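Local coordinates for protein glycerol dehydrogenase (Schizosaccharomyces pombe, PDB 1TA9) that oxidises glycerol to dihydroxyacetone, probably with NAD(+) and a catalytic zinc ion, in the assimilation of glycerol, at residues W350-E353 against D354-N357; N356-A359 against S360-K364. All coordinates share one frame; numbering follows the deposited sequence.

Contact 1: W350-E353 against D354-N357; sequences WPLE and DFNN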
ATOM      1  N   TRP B 350      -2.783  25.474  -2.406  1.00 10.68           N
ATOM      2  CA  TRP B 350      -2.892  24.100  -1.914  1.00 10.78           C
ATOM      3  C   TRP B 350      -4.375  23.749  -1.871  1.00 10.54           C
ATOM      4  O   TRP B 350      -5.211  24.617  -1.634  1.00 10.62           O
ATOM      5  CB  TRP B 350      -2.375  23.976  -0.481  1.00 11.03           C
ATOM      6  CG  TRP B 350      -0.907  24.088  -0.277  1.00 11.49           C
ATOM      7  CD1 TRP B 350       0.019  24.572  -1.151  1.00 11.63           C
ATOM      8  CD2 TRP B 350      -0.198  23.767   0.925  1.00 11.90           C
ATOM      9  NE1 TRP B 350       1.263  24.581  -0.566  1.00 12.09           N
ATOM     10  CE2 TRP B 350       1.157  24.090   0.711  1.00 12.06           C
ATOM     11  CE3 TRP B 350      -0.582  23.242   2.168  1.00 11.98           C
ATOM     12  CZ2 TRP B 350       2.139  23.905   1.693  1.00 12.25           C
ATOM     13  CZ3 TRP B 350       0.396  23.058   3.148  1.00 12.12           C
ATOM     14  CH2 TRP B 350       1.739  23.389   2.901  1.00 12.30           C
ATOM     15  N   PRO B 351      -4.722  22.475  -2.115  1.00 10.38           N
ATOM     16  CA  PRO B 351      -6.137  22.099  -2.061  1.00 10.14           C
ATOM     17  C   PRO B 351      -6.593  22.381  -0.622  1.00 10.15           C
ATOM     18  O   PRO B 351      -5.773  22.361   0.305  1.00  9.67           O
ATOM     19  CB  PRO B 351      -6.103  20.605  -2.373  1.00 10.47           C
ATOM     20  CG  PRO B 351      -4.954  20.495  -3.329  1.00 10.12           C
ATOM     21  CD  PRO B 351      -3.905  21.376  -2.663  1.00 10.41           C
ATOM     22  N   LEU B 352      -7.880  22.637  -0.424  1.00 10.15           N
ATOM     23  CA  LEU B 352      -8.374  22.944   0.914  1.00 10.66           C
ATOM     24  C   LEU B 352      -8.011  21.901   1.980  1.00 11.28           C
ATOM     25  O   LEU B 352      -7.662  22.262   3.103  1.00 10.75           O
ATOM     26  CB  LEU B 352      -9.892  23.154   0.885  1.00 10.18           C
ATOM     27  CG  LEU B 352     -10.514  23.670   2.186  1.00 10.05           C
ATOM     28  CD1 LEU B 352      -9.885  25.007   2.574  1.00 10.19           C
ATOM     29  CD2 LEU B 352     -12.018  23.824   1.992  1.00  9.70           C
ATOM     30  N   GLU B 353      -8.084  20.616   1.642  1.00 12.35           N
ATOM     31  CA  GLU B 353      -7.748  19.579   2.622  1.00 13.29           C
ATOM     32  C   GLU B 353      -6.346  19.775   3.197  1.00 12.83           C
ATOM     33  O   GLU B 353      -6.130  19.603   4.395  1.00 12.80           O
ATOM     34  CB  GLU B 353      -7.857  18.183   2.000  1.00 15.06           C
ATOM     35  CG  GLU B 353      -9.289  17.703   1.805  1.00 18.40           C
ATOM     36  CD  GLU B 353     -10.040  17.535   3.123  1.00 20.00           C
ATOM     37  OE1 GLU B 353      -9.631  16.681   3.941  1.00 21.41           O
ATOM     38  OE2 GLU B 353     -11.040  18.257   3.340  1.00 21.24           O
ATOM     39  N   ASP B 354      -5.392  20.135   2.343  1.00 12.43           N
ATOM     40  CA  ASP B 354      -4.020  20.356   2.791  1.00 12.29           C
ATOM     41  C   ASP B 354      -3.909  21.607   3.653  1.00 11.94           C
ATOM     42  O   ASP B 354      -3.100  21.664   4.580  1.00 11.60           O
ATOM     43  CB  ASP B 354      -3.087  20.444   1.589  1.00 13.01           C
ATOM     44  CG  ASP B 354      -2.990  19.132   0.852  1.00 13.97           C
ATOM     45  OD1 ASP B 354      -3.392  19.073  -0.328  1.00 14.17           O
ATOM     46  OD2 ASP B 354      -2.521  18.153   1.468  1.00 14.34           O
ATOM     47  N   PHE B 355      -4.718  22.617   3.346  1.00 11.72           N
ATOM     48  CA  PHE B 355      -4.713  23.830   4.155  1.00 11.42           C
ATOM     49  C   PHE B 355      -5.226  23.431   5.535  1.00 11.46           C
ATOM     50  O   PHE B 355      -4.641  23.798   6.554  1.00 11.61           O
ATOM     51  CB  PHE B 355      -5.625  24.900   3.536  1.00 11.07           C
ATOM     52  CG  PHE B 355      -5.927  26.060   4.458  1.00 10.99           C
ATOM     53  CD1 PHE B 355      -6.904  25.949   5.445  1.00 10.98           C
ATOM     54  CD2 PHE B 355      -5.231  27.261   4.338  1.00 10.62           C
ATOM     55  CE1 PHE B 355      -7.186  27.019   6.301  1.00 10.76           C
ATOM     56  CE2 PHE B 355      -5.504  28.335   5.187  1.00 10.78           C
ATOM     57  CZ  PHE B 355      -6.482  28.213   6.170  1.00 10.70           C
ATOM     58  N   ASN B 356      -6.310  22.662   5.562  1.00 11.36           N
ATOM     59  CA  ASN B 356      -6.896  22.226   6.825  1.00 11.78           C
ATOM     60  C   ASN B 356      -5.927  21.432   7.689  1.00 11.91           C
ATOM     61  O   ASN B 356      -5.920  21.571   8.912  1.00 11.86           O
ATOM     62  CB  ASN B 356      -8.156  21.389   6.581  1.00 11.76           C
ATOM     63  CG  ASN B 356      -9.318  22.221   6.076  1.00 12.42           C
ATOM     64  OD1 ASN B 356      -9.303  23.449   6.172  1.00 12.54           O
ATOM     65  ND2 ASN B 356     -10.335  21.558   5.546  1.00 12.34           N
ATOM     66  N   ASN B 357      -5.106  20.598   7.066  1.00 12.04           N
ATOM     67  CA  ASN B 357      -4.155  19.813   7.838  1.00 12.11           C
ATOM     68  C   ASN B 357      -3.176  20.714   8.587  1.00 11.85           C
ATOM     69  O   ASN B 357      -2.826  20.437   9.737  1.00 11.67           O
ATOM     70  CB  ASN B 357      -3.402  18.834   6.932  1.00 13.24           C
ATOM     71  CG  ASN B 357      -4.284  17.691   6.456  1.00 13.94           C
ATOM     72  OD1 ASN B 357      -5.262  17.335   7.112  1.00 14.95           O
ATOM     73  ND2 ASN B 357      -3.928  17.098   5.325  1.00 14.93           N
TER
HETATM   74  O   HOH W   1      -7.666  17.544   6.062  1.00 35.88           O
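The indole of Trp350 presents the edge of its six-membered ring to the first turn of the helix that begins at Leu352. In the ring plane this edge meets the backbone carbon of Asp354, with the N of Phe355 near the same plane. Atom CE3 lies 3.8 Å from Asp354 CB, and ring and carboxylate stand almost perpendicular, 88° apart. The Phe355 ring has Asn356 OD1 in plane at its edge, while Leu352 CD1 comes within 4.2 Å of its CD1. Tyr420 of helix 407-428 meets Phe355 edge-to-face.

Proline is tolerated at the N-cap because a residue just before the helix has no N-H to supply, and Pro351 O accepts the N of Phe355 at 3.2 Å. Its ring runs alongside the Asp354 side chain, CD 3.3 Å from OD1. One turn on, the N of Asn356 bonds to Leu352 O at 2.8 Å with a nearly straight N-H (166°). The amide of Asn356, with CG beside its own backbone N (chi1 -71°), folds back across Leu352, ND2 4.0 Å from Leu352 CG, and packs on Trp424 of helix 407-428. With a glycine here this amide is missing, and Leu352 and Trp424 would probably lose part of their cover.

On the outer side a water lies within hydrogen-bonding distance of Glu353 OE1 and, at 2.6 Å, of Asn357 OD1, though it has more acceptors near it than protons to give. Pro351 packs on Lys273 and Leu352 on Leu276 of a second subunit. Glu353 and Asp354 place negative charge in the first turn, where it would probably interact favourably with the positive end of the helix dipole.

Contact 2: N356-A359 against S360-K364; sequences NNLA and SFMAK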
ATOM      1  N   ASN B 356      -6.310  22.662   5.562  1.00 11.36           N
ATOM      2  CA  ASN B 356      -6.896  22.226   6.825  1.00 11.78           C
ATOM      3  C   ASN B 356      -5.927  21.432   7.689  1.00 11.91           C
ATOM      4  O   ASN B 356      -5.920  21.571   8.912  1.00 11.86           O
ATOM      5  CB  ASN B 356      -8.156  21.389   6.581  1.00 11.76           C
ATOM      6  CG  ASN B 356      -9.318  22.221   6.076  1.00 12.42           C
ATOM      7  OD1 ASN B 356      -9.303  23.449   6.172  1.00 12.54           O
ATOM      8  ND2 ASN B 356     -10.335  21.558   5.546  1.00 12.34           N
ATOM      9  N   ASN B 357      -5.106  20.598   7.066  1.00 12.04           N
ATOM     10  CA  ASN B 357      -4.155  19.813   7.838  1.00 12.11           C
ATOM     11  C   ASN B 357      -3.176  20.714   8.587  1.00 11.85           C
ATOM     12  O   ASN B 357      -2.826  20.437   9.737  1.00 11.67           O
ATOM     13  CB  ASN B 357      -3.402  18.834   6.932  1.00 13.24           C
ATOM     14  CG  ASN B 357      -4.284  17.691   6.456  1.00 13.94           C
ATOM     15  OD1 ASN B 357      -5.262  17.335   7.112  1.00 14.95           O
ATOM     16  ND2 ASN B 357      -3.928  17.098   5.325  1.00 14.93           N
ATOM     17  N   LEU B 358      -2.742  21.797   7.951  1.00 11.07           N
ATOM     18  CA  LEU B 358      -1.806  22.713   8.598  1.00 10.74           C
ATOM     19  C   LEU B 358      -2.523  23.598   9.614  1.00 10.54           C
ATOM     20  O   LEU B 358      -2.042  23.784  10.729  1.00 10.26           O
ATOM     21  CB  LEU B 358      -1.098  23.584   7.555  1.00 10.60           C
ATOM     22  CG  LEU B 358      -0.013  24.544   8.064  1.00 10.39           C
ATOM     23  CD1 LEU B 358       1.072  23.769   8.808  1.00 10.21           C
ATOM     24  CD2 LEU B 358       0.589  25.295   6.878  1.00 10.44           C
ATOM     25  N   ALA B 359      -3.673  24.141   9.229  1.00 10.47           N
ATOM     26  CA  ALA B 359      -4.443  24.993  10.128  1.00 10.51           C
ATOM     27  C   ALA B 359      -4.851  24.232  11.393  1.00 10.60           C
ATOM     28  O   ALA B 359      -4.821  24.789  12.494  1.00 10.41           O
ATOM     29  CB  ALA B 359      -5.680  25.522   9.412  1.00 10.20           C
ATOM     30  N   SER B 360      -5.235  22.966  11.241  1.00 10.62           N
ATOM     31  CA  SER B 360      -5.638  22.169  12.398  1.00 11.05           C
ATOM     32  C   SER B 360      -4.457  21.965  13.343  1.00 11.01           C
ATOM     33  O   SER B 360      -4.619  21.998  14.567  1.00 10.80           O
ATOM     34  CB  SER B 360      -6.197  20.809  11.960  1.00 11.34           C
ATOM     35  OG  SER B 360      -5.270  20.106  11.157  1.00 12.49           O
ATOM     36  N   PHE B 361      -3.273  21.751  12.774  1.00 10.92           N
ATOM     37  CA  PHE B 361      -2.067  21.566  13.571  1.00 10.87           C
ATOM     38  C   PHE B 361      -1.781  22.840  14.359  1.00 10.59           C
ATOM     39  O   PHE B 361      -1.474  22.787  15.553  1.00 10.27           O
ATOM     40  CB  PHE B 361      -0.861  21.258  12.675  1.00 11.52           C
ATOM     41  CG  PHE B 361       0.398  20.943  13.448  1.00 12.27           C
ATOM     42  CD1 PHE B 361       0.578  19.689  14.025  1.00 12.50           C
ATOM     43  CD2 PHE B 361       1.385  21.910  13.626  1.00 12.47           C
ATOM     44  CE1 PHE B 361       1.730  19.402  14.774  1.00 12.78           C
ATOM     45  CE2 PHE B 361       2.535  21.632  14.371  1.00 12.62           C
ATOM     46  CZ  PHE B 361       2.706  20.377  14.945  1.00 12.37           C
ATOM     47  N   MET B 362      -1.866  23.984  13.685  1.00 10.08           N
ATOM     48  CA  MET B 362      -1.626  25.263  14.343  1.00 10.04           C
ATOM     49  C   MET B 362      -2.634  25.474  15.468  1.00 10.09           C
ATOM     50  O   MET B 362      -2.278  25.937  16.555  1.00  9.65           O
ATOM     51  CB  MET B 362      -1.717  26.414  13.338  1.00  9.83           C
ATOM     52  CG  MET B 362      -0.565  26.461  12.342  1.00  9.93           C
ATOM     53  SD  MET B 362      -0.756  27.815  11.160  1.00 10.43           S
ATOM     54  CE  MET B 362       0.794  27.670  10.204  1.00 10.31           C
ATOM     55  N   ALA B 363      -3.890  25.128  15.205  1.00 10.14           N
ATOM     56  CA  ALA B 363      -4.938  25.274  16.207  1.00 10.76           C
ATOM     57  C   ALA B 363      -4.634  24.420  17.438  1.00 11.23           C
ATOM     58  O   ALA B 363      -4.827  24.865  18.564  1.00 10.96           O
ATOM     59  CB  ALA B 363      -6.286  24.884  15.616  1.00 10.71           C
ATOM     60  N   LYS B 364      -4.164  23.193  17.226  1.00 11.76           N
ATOM     61  CA  LYS B 364      -3.848  22.311  18.350  1.00 12.50           C
ATOM     62  C   LYS B 364      -2.709  22.871  19.196  1.00 12.25           C
ATOM     63  O   LYS B 364      -2.635  22.615  20.398  1.00 12.05           O
ATOM     64  CB  LYS B 364      -3.478  20.911  17.847  1.00 13.60           C
ATOM     65  CG  LYS B 364      -4.594  20.236  17.061  1.00 15.53           C
ATOM     66  CD  LYS B 364      -4.181  18.857  16.555  1.00 16.93           C
ATOM     67  CE  LYS B 364      -5.304  18.231  15.737  1.00 18.00           C
ATOM     68  NZ  LYS B 364      -4.949  16.863  15.252  1.00 19.09           N
TER
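Leu358 and Met362, one turn apart on helix 352-364, form the closely packed side of this contact. The thioether methyl CE of Met362 settles against the branch point of Leu358, 3.9 Å from CG, with both leucine methyl groups only slightly farther away. In Met362, CG lies beside the backbone N (chi1 -70°) and the chain beyond it is extended, which carries CE back toward the preceding turn. Leu358 sends CG anti to its backbone N (chi1 -176°), bringing the branched end round to meet it. Both side chains rest on Leu342 of helix 333-347, and Met362 also touches Leu234 of helix 223-245, the helix that carries the zinc ligand Asp232. A long, flexible and apolar methionine suits a place where several elements converge; the side chain of Met362 is about 12 Å from the bound zinc ion.

Small residues serve a different face. Ala359 and Ala363 sit one turn apart, joined through the backbone, the N of Ala363 bonding to Ala359 O at 2.9 Å, and the methyl of Ala363 lies against Trp424, which also covers Ser360.

The looser, more polar side runs through Asn357 and Ser360. Here OG of Ser360, held between the backbone N and the carbonyl carbon (chi1 56°), reaches back 2.8 Å to Asn356 O and equally 2.8 Å to Asn357 O; its single proton can serve either. Asn356 O also accepts the N of Ser360 at 2.8 Å, whereas the Phe361 N to Asn357 O bond is weak and long at 3.3 Å. The serine hydroxyl can thus spend its proton on a carbonyl of the preceding turn, while the side chains of Leu358 and Met362 meet only through apolar contact and their backbones share a hydrogen bond, Met362 N to Leu358 O at 3.0 Å.

Both contacts lie on helix 352-364 and share Asn356 and Asn357, their centres 10 Å apart. Contact 1 is the start of the helix, farther from the chain's centre and partly at a subunit interface; contact 2 is the remainder of the helix, to its C-terminal end, which no other chain of the assembly touches and which comes closer to the metal site. Each has a buried side and an exposed one, and helices 333-347 and 407-428 flank both. The chemistry shifts along the way: acidic groups, a proline cap and a nearby water at the beginning give way to aliphatic packing, alanines and a serine hydroxyl turned onto carbonyls.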